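Local coordinates for protein leucyl-tRNA synthetase subunit alpha (Aquifex aeolicus, PDB 3PZ5) that forms the CP1 editing domain of a leucyl-tRNA synthetase, which probably hydrolyses tRNA(Leu) charged with the wrong amino acid, at residues Leu13-Val18 and Leu23-Val28; Ala113-Tyr118 and Asp132-Glu137. The protein carries 1 engineered substitution. One frame throughout, in Å; residues are numbered along the deposited sequence.

Contact 1: Leu13-Val18 and Leu23-Val28; sequences LIRFYV and LIYIDV. Engineered in segment 23-28: Leu-23 (natural residue Pro).
Arg-15 reaches across from strand 12-18 to grip two residues of strand 25-30 at once. NE donates to Asp-27 OD1 at 2.9 Å and NH2 to Asp-27 OD2 at 3.2 Å, a side-on, two-pronged salt bridge in which each carboxylate oxygen offers its syn lone pair. One face of the same guanidinium lies flat on the Tyr-25 ring, the planes only 10° apart, with CZ 3.9 Å from the Tyr-25 ring centroid in a cation-pi stack; CD adds a CH-pi contact to this ring. A bend at chi3 (-67°) lays the guanidinium over the Tyr-25 ring, and ring and carboxylate together limit its rotation. Beyond the stack, CB of Tyr-25 sits over the centre of the Tyr-17 ring, 3.8 Å from that ring's centroid, while Tyr-17 CE1 also touches CD1 of the engineered Leu-23.

The backbone sets this row of side chains. Arg-15/Asp-27 and Tyr-17/Tyr-25 are non-hydrogen-bonded antiparallel pairs; between and beside them, Ile-14/Val-28 and Phe-16/Ile-26 each form two N-H...O bonds, the shortest running from Ile-26 N to Phe-16 O at 2.7 Å. Toward the turn, Val-18 N donates to Ile-24 O at 2.9 Å, and a water links Val-18 O with Ile-24 N. The other face is apolar, with Val-18 CG2 against Ile-26 CD1 at 3.9 Å.

The result is a two-faced beta hairpin. Its Ile-14, Phe-16, Ile-26 and Val-28 face packs on strand 124-127, chiefly at Met-126, and Ile-26 and Val-18 also touch Leu-54 of helix 50-60. Along its other edge, strand 12-18 pairs antiparallel with strands 92-100 and 197-199, which makes the hairpin part of the larger mixed sheet.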
ATOM      1  N   LEU A  13       6.275 -10.745   3.231  1.00 31.39           N
ATOM      2  CA  LEU A  13       6.733  -9.413   3.638  1.00 30.71           C
ATOM      3  C   LEU A  13       7.478  -8.723   2.494  1.00 30.25           C
ATOM      4  O   LEU A  13       8.346  -9.326   1.854  1.00 30.29           O
ATOM      5  CB  LEU A  13       7.649  -9.483   4.867  1.00 30.70           C
ATOM      6  CG  LEU A  13       7.077  -9.800   6.255  1.00 31.08           C
ATOM      7  CD1 LEU A  13       8.215  -9.901   7.257  1.00 31.76           C
ATOM      8  CD2 LEU A  13       6.042  -8.777   6.728  1.00 31.13           C
ATOM      9  N   ILE A  14       7.143  -7.458   2.244  1.00 29.25           N
ATOM     10  CA  ILE A  14       7.732  -6.711   1.138  1.00 28.31           C
ATOM     11  C   ILE A  14       8.281  -5.378   1.643  1.00 27.65           C
ATOM     12  O   ILE A  14       7.625  -4.690   2.427  1.00 27.62           O
ATOM     13  CB  ILE A  14       6.705  -6.504  -0.009  1.00 28.45           C
ATOM     14  CG1 ILE A  14       6.093  -7.853  -0.434  1.00 28.90           C
ATOM     15  CG2 ILE A  14       7.354  -5.804  -1.196  1.00 28.26           C
ATOM     16  CD1 ILE A  14       5.183  -7.802  -1.667  1.00 29.03           C
ATOM     17  N   ARG A  15       9.480  -5.022   1.191  1.00 26.76           N
ATOM     18  CA  ARG A  15      10.212  -3.874   1.727  1.00 26.06           C
ATOM     19  C   ARG A  15      10.180  -2.646   0.807  1.00 25.78           C
ATOM     20  O   ARG A  15      10.549  -2.721  -0.363  1.00 25.57           O
ATOM     21  CB  ARG A  15      11.658  -4.281   2.046  1.00 25.98           C
ATOM     22  CG  ARG A  15      12.477  -3.235   2.801  1.00 25.54           C
ATOM     23  CD  ARG A  15      13.686  -3.853   3.498  1.00 24.55           C
ATOM     24  NE  ARG A  15      13.295  -4.747   4.585  1.00 23.90           N
ATOM     25  CZ  ARG A  15      14.143  -5.361   5.408  1.00 24.17           C
ATOM     26  NH1 ARG A  15      15.457  -5.187   5.289  1.00 23.83           N
ATOM     27  NH2 ARG A  15      13.672  -6.154   6.361  1.00 23.49           N
ATOM     28  N   PHE A  16       9.752  -1.516   1.361  1.00 25.49           N
ATOM     29  CA  PHE A  16       9.617  -0.277   0.610  1.00 25.37           C
ATOM     30  C   PHE A  16      10.517   0.800   1.192  1.00 25.49           C
ATOM     31  O   PHE A  16      10.218   1.374   2.242  1.00 25.68           O
ATOM     32  CB  PHE A  16       8.162   0.205   0.636  1.00 25.27           C
ATOM     33  CG  PHE A  16       7.228  -0.608  -0.221  1.00 25.05           C
ATOM     34  CD1 PHE A  16       6.785  -1.860   0.194  1.00 24.38           C
ATOM     35  CD2 PHE A  16       6.776  -0.110  -1.437  1.00 24.58           C
ATOM     36  CE1 PHE A  16       5.913  -2.609  -0.594  1.00 25.05           C
ATOM     37  CE2 PHE A  16       5.901  -0.853  -2.234  1.00 25.27           C
ATOM     38  CZ  PHE A  16       5.471  -2.108  -1.813  1.00 25.01           C
ATOM     39  N   TYR A  17      11.619   1.077   0.509  1.00 25.50           N
ATOM     40  CA  TYR A  17      12.527   2.129   0.939  1.00 25.43           C
ATOM     41  C   TYR A  17      11.944   3.495   0.644  1.00 25.54           C
ATOM     42  O   TYR A  17      11.469   3.748  -0.460  1.00 25.75           O
ATOM     43  CB  TYR A  17      13.907   1.957   0.299  1.00 25.31           C
ATOM     44  CG  TYR A  17      14.736   0.913   1.009  1.00 25.40           C
ATOM     45  CD1 TYR A  17      15.603   1.269   2.043  1.00 25.22           C
ATOM     46  CD2 TYR A  17      14.625  -0.437   0.675  1.00 25.68           C
ATOM     47  CE1 TYR A  17      16.356   0.310   2.712  1.00 25.32           C
ATOM     48  CE2 TYR A  17      15.375  -1.405   1.337  1.00 25.67           C
ATOM     49  CZ  TYR A  17      16.236  -1.025   2.352  1.00 25.82           C
ATOM     50  OH  TYR A  17      16.973  -1.983   3.009  1.00 26.38           O
ATOM     51  N   VAL A  18      11.975   4.361   1.650  1.00 25.61           N
ATOM     52  CA  VAL A  18      11.473   5.724   1.544  1.00 25.60           C
ATOM     53  C   VAL A  18      12.541   6.621   0.916  1.00 25.80           C
ATOM     54  O   VAL A  18      13.696   6.600   1.331  1.00 25.78           O
ATOM     55  CB  VAL A  18      11.069   6.265   2.935  1.00 25.62           C
ATOM     56  CG1 VAL A  18      10.333   7.595   2.818  1.00 25.44           C
ATOM     57  CG2 VAL A  18      10.208   5.247   3.668  1.00 25.65           C
ATOM     58  N   LEU A  23      18.264   6.411   5.986  1.00 26.86           N
ATOM     59  CA  LEU A  23      17.844   5.083   5.558  1.00 26.51           C
ATOM     60  C   LEU A  23      16.657   4.593   6.372  1.00 26.20           C
ATOM     61  O   LEU A  23      16.802   4.200   7.534  1.00 26.10           O
ATOM     62  CB  LEU A  23      19.001   4.081   5.627  1.00 26.69           C
ATOM     63  CG  LEU A  23      18.858   2.794   4.796  1.00 27.22           C
ATOM     64  CD1 LEU A  23      18.734   3.103   3.296  1.00 27.21           C
ATOM     65  CD2 LEU A  23      20.020   1.815   5.056  1.00 27.03           C
ATOM     66  N   ILE A  24      15.483   4.646   5.745  1.00 25.64           N
ATOM     67  CA  ILE A  24      14.238   4.163   6.337  1.00 25.14           C
ATOM     68  C   ILE A  24      13.488   3.329   5.304  1.00 24.79           C
ATOM     69  O   ILE A  24      13.391   3.704   4.135  1.00 24.97           O
ATOM     70  CB  ILE A  24      13.323   5.331   6.825  1.00 25.14           C
ATOM     71  CG1 ILE A  24      14.051   6.197   7.865  1.00 25.29           C
ATOM     72  CG2 ILE A  24      12.006   4.793   7.396  1.00 24.50           C
ATOM     73  CD1 ILE A  24      13.254   7.379   8.363  1.00 24.92           C
ATOM     74  N   TYR A  25      12.954   2.199   5.745  1.00 24.31           N
ATOM     75  CA  TYR A  25      12.119   1.373   4.895  1.00 23.97           C
ATOM     76  C   TYR A  25      10.837   0.977   5.619  1.00 23.88           C
ATOM     77  O   TYR A  25      10.779   0.984   6.848  1.00 23.60           O
ATOM     78  CB  TYR A  25      12.884   0.129   4.424  1.00 23.79           C
ATOM     79  CG  TYR A  25      13.294  -0.821   5.533  1.00 23.19           C
ATOM     80  CD1 TYR A  25      12.358  -1.664   6.140  1.00 22.65           C
ATOM     81  CD2 TYR A  25      14.622  -0.895   5.960  1.00 22.42           C
ATOM     82  CE1 TYR A  25      12.728  -2.545   7.149  1.00 22.45           C
ATOM     83  CE2 TYR A  25      15.004  -1.775   6.972  1.00 21.94           C
ATOM     84  CZ  TYR A  25      14.050  -2.599   7.558  1.00 22.40           C
ATOM     85  OH  TYR A  25      14.403  -3.475   8.562  1.00 22.78           O
ATOM     86  N   ILE A  26       9.818   0.632   4.841  1.00 23.92           N
ATOM     87  CA  ILE A  26       8.545   0.201   5.386  1.00 24.07           C
ATOM     88  C   ILE A  26       8.297  -1.243   4.976  1.00 24.34           C
ATOM     89  O   ILE A  26       8.080  -1.547   3.798  1.00 24.38           O
ATOM     90  CB  ILE A  26       7.381   1.107   4.916  1.00 23.99           C
ATOM     91  CG1 ILE A  26       7.602   2.552   5.376  1.00 23.89           C
ATOM     92  CG2 ILE A  26       6.045   0.580   5.436  1.00 24.12           C
ATOM     93  CD1 ILE A  26       6.778   3.589   4.619  1.00 23.70           C
ATOM     94  N   ASP A  27       8.357  -2.140   5.951  1.00 24.63           N
ATOM     95  CA  ASP A  27       7.986  -3.514   5.702  1.00 25.02           C
ATOM     96  C   ASP A  27       6.473  -3.619   5.700  1.00 25.20           C
ATOM     97  O   ASP A  27       5.787  -3.015   6.529  1.00 25.03           O
ATOM     98  CB  ASP A  27       8.614  -4.457   6.724  1.00 25.21           C
ATOM     99  CG  ASP A  27      10.064  -4.792   6.400  1.00 26.00           C
ATOM    100  OD1 ASP A  27      10.518  -4.488   5.274  1.00 26.60           O
ATOM    101  OD2 ASP A  27      10.750  -5.371   7.273  1.00 27.01           O
ATOM    102  N   VAL A  28       5.967  -4.381   4.743  1.00 25.44           N
ATOM    103  CA  VAL A  28       4.544  -4.529   4.534  1.00 25.83           C
ATOM    104  C   VAL A  28       4.227  -6.012   4.417  1.00 26.04           C
ATOM    105  O   VAL A  28       4.913  -6.741   3.699  1.00 26.23           O
ATOM    106  CB  VAL A  28       4.111  -3.771   3.251  1.00 25.78           C
ATOM    107  CG1 VAL A  28       2.861  -4.376   2.648  1.00 26.06           C
ATOM    108  CG2 VAL A  28       3.914  -2.288   3.543  1.00 25.31           C
TER
HETATM  109  O   HOH W   1      15.706   5.319   3.029  1.00 39.52           O

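Contact 2: Ala113-Tyr118 and Asp132-Glu137; sequences ANYVLY and DQRDWE
Tyr-115 leans out of a type I beta turn, Ala-113 to Val-116, and meets the first turn of helix 133-142. With chi1 at 76°, CG stands between the backbone N and the carbonyl carbon, and from CB the ring is carried toward the helix. CD1 is the first atom to touch it, 3.7 Å from Arg-134 CG, so the aliphatic part of the arginine lies alongside the ring while its guanidinium leads away. Farther out, CE1 and CZ pass beneath Arg-134 O, which stands 4.0 Å above the plane of the Tyr-115 ring and toward its rim; Val-116 CG2, from the tyrosine's own turn, lies over the opposite face, also toward the rim. At the tip, OH donates to Asp-135 OD1 at 2.6 Å. The acceptor lies in the plane of the ring, but the hydroxyl comes to the anti side of OD1, tilted out of the carboxylate plane, with the two flat groups turned 66° apart.

Asp-135 is held at two further points: its OD2 accepts from the backbone N of Val-128, just after strand 124-127, and its own N donates to Asp-132 OD1 at 3.2 Å in the N-cap bond that starts the helix. A phenylalanine here would probably leave Asp-135 OD1 without its hydroxyl mate and the carboxylate freer to turn.

Asp-135 probably corresponds to the invariant aspartate of the editing pocket in leucyl-tRNA synthetases, which makes Tyr-115 a likely second-shell residue that positions it. Both residues are buried, and the bond gives the Tyr-115 hydroxyl and Asp-135 OD1 a partner there. With Tyr-115 OH on OD1 and the amide of Val-128 on OD2, one donor to each oxygen, the carboxylate is fixed in its rotation.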
ATOM      1  N   ALA A 113      -4.031   6.247   7.025  1.00 27.31           N
ATOM      2  CA  ALA A 113      -5.481   6.144   6.840  1.00 27.87           C
ATOM      3  C   ALA A 113      -6.189   5.366   7.936  1.00 28.28           C
ATOM      4  O   ALA A 113      -5.609   4.468   8.552  1.00 28.40           O
ATOM      5  CB  ALA A 113      -5.806   5.539   5.483  1.00 27.88           C
ATOM      6  N   ASN A 114      -7.457   5.713   8.146  1.00 28.71           N
ATOM      7  CA  ASN A 114      -8.277   5.135   9.207  1.00 29.29           C
ATOM      8  C   ASN A 114      -8.514   3.625   9.118  1.00 29.47           C
ATOM      9  O   ASN A 114      -8.559   2.942  10.135  1.00 29.25           O
ATOM     10  CB  ASN A 114      -9.621   5.876   9.306  1.00 29.40           C
ATOM     11  CG  ASN A 114     -10.461   5.760   8.044  1.00 29.80           C
ATOM     12  OD1 ASN A 114      -9.935   5.676   6.931  1.00 30.70           O
ATOM     13  ND2 ASN A 114     -11.780   5.771   8.214  1.00 30.01           N
ATOM     14  N   TYR A 115      -8.649   3.117   7.895  1.00 30.05           N
ATOM     15  CA  TYR A 115      -9.098   1.746   7.663  1.00 30.50           C
ATOM     16  C   TYR A 115      -7.995   0.695   7.801  1.00 31.07           C
ATOM     17  O   TYR A 115      -8.247  -0.504   7.656  1.00 31.09           O
ATOM     18  CB  TYR A 115      -9.782   1.643   6.295  1.00 30.37           C
ATOM     19  CG  TYR A 115      -8.838   1.643   5.106  1.00 30.39           C
ATOM     20  CD1 TYR A 115      -8.440   0.444   4.509  1.00 30.05           C
ATOM     21  CD2 TYR A 115      -8.355   2.836   4.570  1.00 29.85           C
ATOM     22  CE1 TYR A 115      -7.582   0.437   3.418  1.00 29.85           C
ATOM     23  CE2 TYR A 115      -7.493   2.837   3.481  1.00 29.43           C
ATOM     24  CZ  TYR A 115      -7.113   1.635   2.907  1.00 29.82           C
ATOM     25  OH  TYR A 115      -6.260   1.628   1.823  1.00 29.72           O
ATOM     26  N   VAL A 116      -6.775   1.146   8.072  1.00 31.83           N
ATOM     27  CA  VAL A 116      -5.657   0.238   8.290  1.00 32.56           C
ATOM     28  C   VAL A 116      -5.354   0.155   9.777  1.00 33.23           C
ATOM     29  O   VAL A 116      -4.988   1.151  10.404  1.00 33.31           O
ATOM     30  CB  VAL A 116      -4.411   0.653   7.484  1.00 32.44           C
ATOM     31  CG1 VAL A 116      -3.227  -0.240   7.816  1.00 32.35           C
ATOM     32  CG2 VAL A 116      -4.713   0.576   6.003  1.00 32.78           C
ATOM     33  N   LEU A 117      -5.523  -1.043  10.327  1.00 34.12           N
ATOM     34  CA  LEU A 117      -5.330  -1.286  11.750  1.00 35.05           C
ATOM     35  C   LEU A 117      -3.884  -1.630  12.068  1.00 35.49           C
ATOM     36  O   LEU A 117      -3.236  -2.369  11.325  1.00 35.57           O
ATOM     37  CB  LEU A 117      -6.254  -2.410  12.229  1.00 35.18           C
ATOM     38  CG  LEU A 117      -7.760  -2.139  12.162  1.00 35.69           C
ATOM     39  CD1 LEU A 117      -8.541  -3.443  12.280  1.00 35.91           C
ATOM     40  CD2 LEU A 117      -8.193  -1.134  13.235  1.00 35.81           C
ATOM     41  N   TYR A 118      -3.391  -1.093  13.183  1.00 36.11           N
ATOM     42  CA  TYR A 118      -2.038  -1.379  13.654  1.00 36.81           C
ATOM     43  C   TYR A 118      -1.837  -2.853  14.027  1.00 36.96           C
ATOM     44  O   TYR A 118      -0.728  -3.378  13.923  1.00 36.92           O
ATOM     45  CB  TYR A 118      -1.675  -0.472  14.837  1.00 37.06           C
ATOM     46  CG  TYR A 118      -0.204  -0.505  15.207  1.00 38.06           C
ATOM     47  CD1 TYR A 118       0.783  -0.346  14.226  1.00 39.09           C
ATOM     48  CD2 TYR A 118       0.203  -0.687  16.529  1.00 38.64           C
ATOM     49  CE1 TYR A 118       2.133  -0.377  14.549  1.00 40.19           C
ATOM     50  CE2 TYR A 118       1.557  -0.714  16.869  1.00 39.87           C
ATOM     51  CZ  TYR A 118       2.516  -0.557  15.871  1.00 40.79           C
ATOM     52  OH  TYR A 118       3.859  -0.581  16.179  1.00 41.97           O
ATOM     53  N   ASP A 132      -7.990  -4.715  -4.562  1.00 28.76           N
ATOM     54  CA  ASP A 132      -8.507  -4.754  -3.191  1.00 29.70           C
ATOM     55  C   ASP A 132      -9.552  -3.657  -3.012  1.00 30.10           C
ATOM     56  O   ASP A 132      -9.241  -2.468  -3.123  1.00 30.01           O
ATOM     57  CB  ASP A 132      -7.374  -4.601  -2.161  1.00 29.86           C
ATOM     58  CG  ASP A 132      -7.861  -4.756  -0.720  1.00 30.67           C
ATOM     59  OD1 ASP A 132      -8.652  -3.908  -0.252  1.00 31.71           O
ATOM     60  OD2 ASP A 132      -7.448  -5.722  -0.046  1.00 31.52           O
ATOM     61  N   GLN A 133     -10.786  -4.065  -2.726  1.00 30.84           N
ATOM     62  CA  GLN A 133     -11.922  -3.145  -2.659  1.00 31.71           C
ATOM     63  C   GLN A 133     -11.728  -2.046  -1.618  1.00 32.15           C
ATOM     64  O   GLN A 133     -12.088  -0.887  -1.849  1.00 32.18           O
ATOM     65  CB  GLN A 133     -13.221  -3.909  -2.386  1.00 31.96           C
ATOM     66  CG  GLN A 133     -14.491  -3.095  -2.638  1.00 32.60           C
ATOM     67  CD  GLN A 133     -14.598  -2.600  -4.070  1.00 34.23           C
ATOM     68  OE1 GLN A 133     -14.140  -3.260  -5.008  1.00 34.58           O
ATOM     69  NE2 GLN A 133     -15.214  -1.435  -4.247  1.00 34.57           N
ATOM     70  N   ARG A 134     -11.156  -2.420  -0.477  1.00 32.51           N
ATOM     71  CA  ARG A 134     -10.896  -1.473   0.596  1.00 32.90           C
ATOM     72  C   ARG A 134      -9.952  -0.362   0.112  1.00 32.66           C
ATOM     73  O   ARG A 134     -10.209   0.823   0.348  1.00 32.69           O
ATOM     74  CB  ARG A 134     -10.341  -2.214   1.811  1.00 33.07           C
ATOM     75  CG  ARG A 134     -11.024  -1.850   3.109  1.00 35.01           C
ATOM     76  CD  ARG A 134     -11.146  -3.055   4.035  1.00 38.47           C
ATOM     77  NE  ARG A 134     -12.286  -3.909   3.680  1.00 40.91           N
ATOM     78  CZ  ARG A 134     -12.929  -4.710   4.529  1.00 41.57           C
ATOM     79  NH1 ARG A 134     -12.565  -4.781   5.806  1.00 41.93           N
ATOM     80  NH2 ARG A 134     -13.949  -5.441   4.100  1.00 42.03           N
ATOM     81  N   ASP A 135      -8.889  -0.751  -0.594  1.00 32.48           N
ATOM     82  CA  ASP A 135      -7.965   0.203  -1.227  1.00 32.22           C
ATOM     83  C   ASP A 135      -8.597   0.984  -2.375  1.00 31.88           C
ATOM     84  O   ASP A 135      -8.221   2.128  -2.627  1.00 31.72           O
ATOM     85  CB  ASP A 135      -6.709  -0.508  -1.738  1.00 32.29           C
ATOM     86  CG  ASP A 135      -5.856  -1.074  -0.621  1.00 32.65           C
ATOM     87  OD1 ASP A 135      -5.973  -0.606   0.530  1.00 32.92           O
ATOM     88  OD2 ASP A 135      -5.057  -1.991  -0.903  1.00 33.56           O
ATOM     89  N   TRP A 136      -9.538   0.352  -3.075  1.00 31.77           N
ATOM     90  CA  TRP A 136     -10.243   0.985  -4.191  1.00 31.80           C
ATOM     91  C   TRP A 136     -11.051   2.189  -3.706  1.00 31.81           C
ATOM     92  O   TRP A 136     -10.993   3.264  -4.300  1.00 31.66           O
ATOM     93  CB  TRP A 136     -11.157  -0.025  -4.894  1.00 31.80           C
ATOM     94  CG  TRP A 136     -11.782   0.491  -6.161  1.00 32.06           C
ATOM     95  CD1 TRP A 136     -11.241   0.452  -7.413  1.00 32.39           C
ATOM     96  CD2 TRP A 136     -13.066   1.117  -6.300  1.00 32.45           C
ATOM     97  NE1 TRP A 136     -12.106   1.016  -8.323  1.00 32.80           N
ATOM     98  CE2 TRP A 136     -13.233   1.434  -7.667  1.00 32.55           C
ATOM     99  CE3 TRP A 136     -14.093   1.444  -5.400  1.00 32.67           C
ATOM    100  CZ2 TRP A 136     -14.385   2.062  -8.161  1.00 32.80           C
ATOM    101  CZ3 TRP A 136     -15.240   2.070  -5.891  1.00 32.54           C
ATOM    102  CH2 TRP A 136     -15.374   2.372  -7.260  1.00 32.62           C
ATOM    103  N   GLU A 137     -11.786   1.996  -2.615  1.00 31.90           N
ATOM    104  CA  GLU A 137     -12.590   3.049  -2.007  1.00 32.10           C
ATOM    105  C   GLU A 137     -11.744   4.262  -1.606  1.00 31.99           C
ATOM    106  O   GLU A 137     -12.112   5.406  -1.894  1.00 31.87           O
ATOM    107  CB  GLU A 137     -13.367   2.490  -0.814  1.00 32.12           C
ATOM    108  CG  GLU A 137     -14.484   1.531  -1.226  1.00 33.31           C
ATOM    109  CD  GLU A 137     -14.853   0.511  -0.156  1.00 35.16           C
ATOM    110  OE1 GLU A 137     -14.004   0.179   0.702  1.00 35.56           O
ATOM    111  OE2 GLU A 137     -16.002   0.021  -0.187  1.00 36.45           O
TER

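In the fold
The two contacts lie on opposite sides of the chain's centre, about 19 Å apart between centres, and do not touch. Contact 1 is the broader, burying 656 Å² against 147 Å² for contact 2, because it zips two neighbouring strands along their length, whereas contact 2 joins a loop to a helix mainly through one tyrosine. Contact 1 is only partly buried: its charged and aromatic face is partly exposed, its apolar face belongs to the core. Contact 2 is buried and uses a carboxylate held by neutral donors rather than by an arginine. Strand 124-127 is their common neighbour, packing against the hairpin's apolar residues and against Tyr-115 and Asp-135.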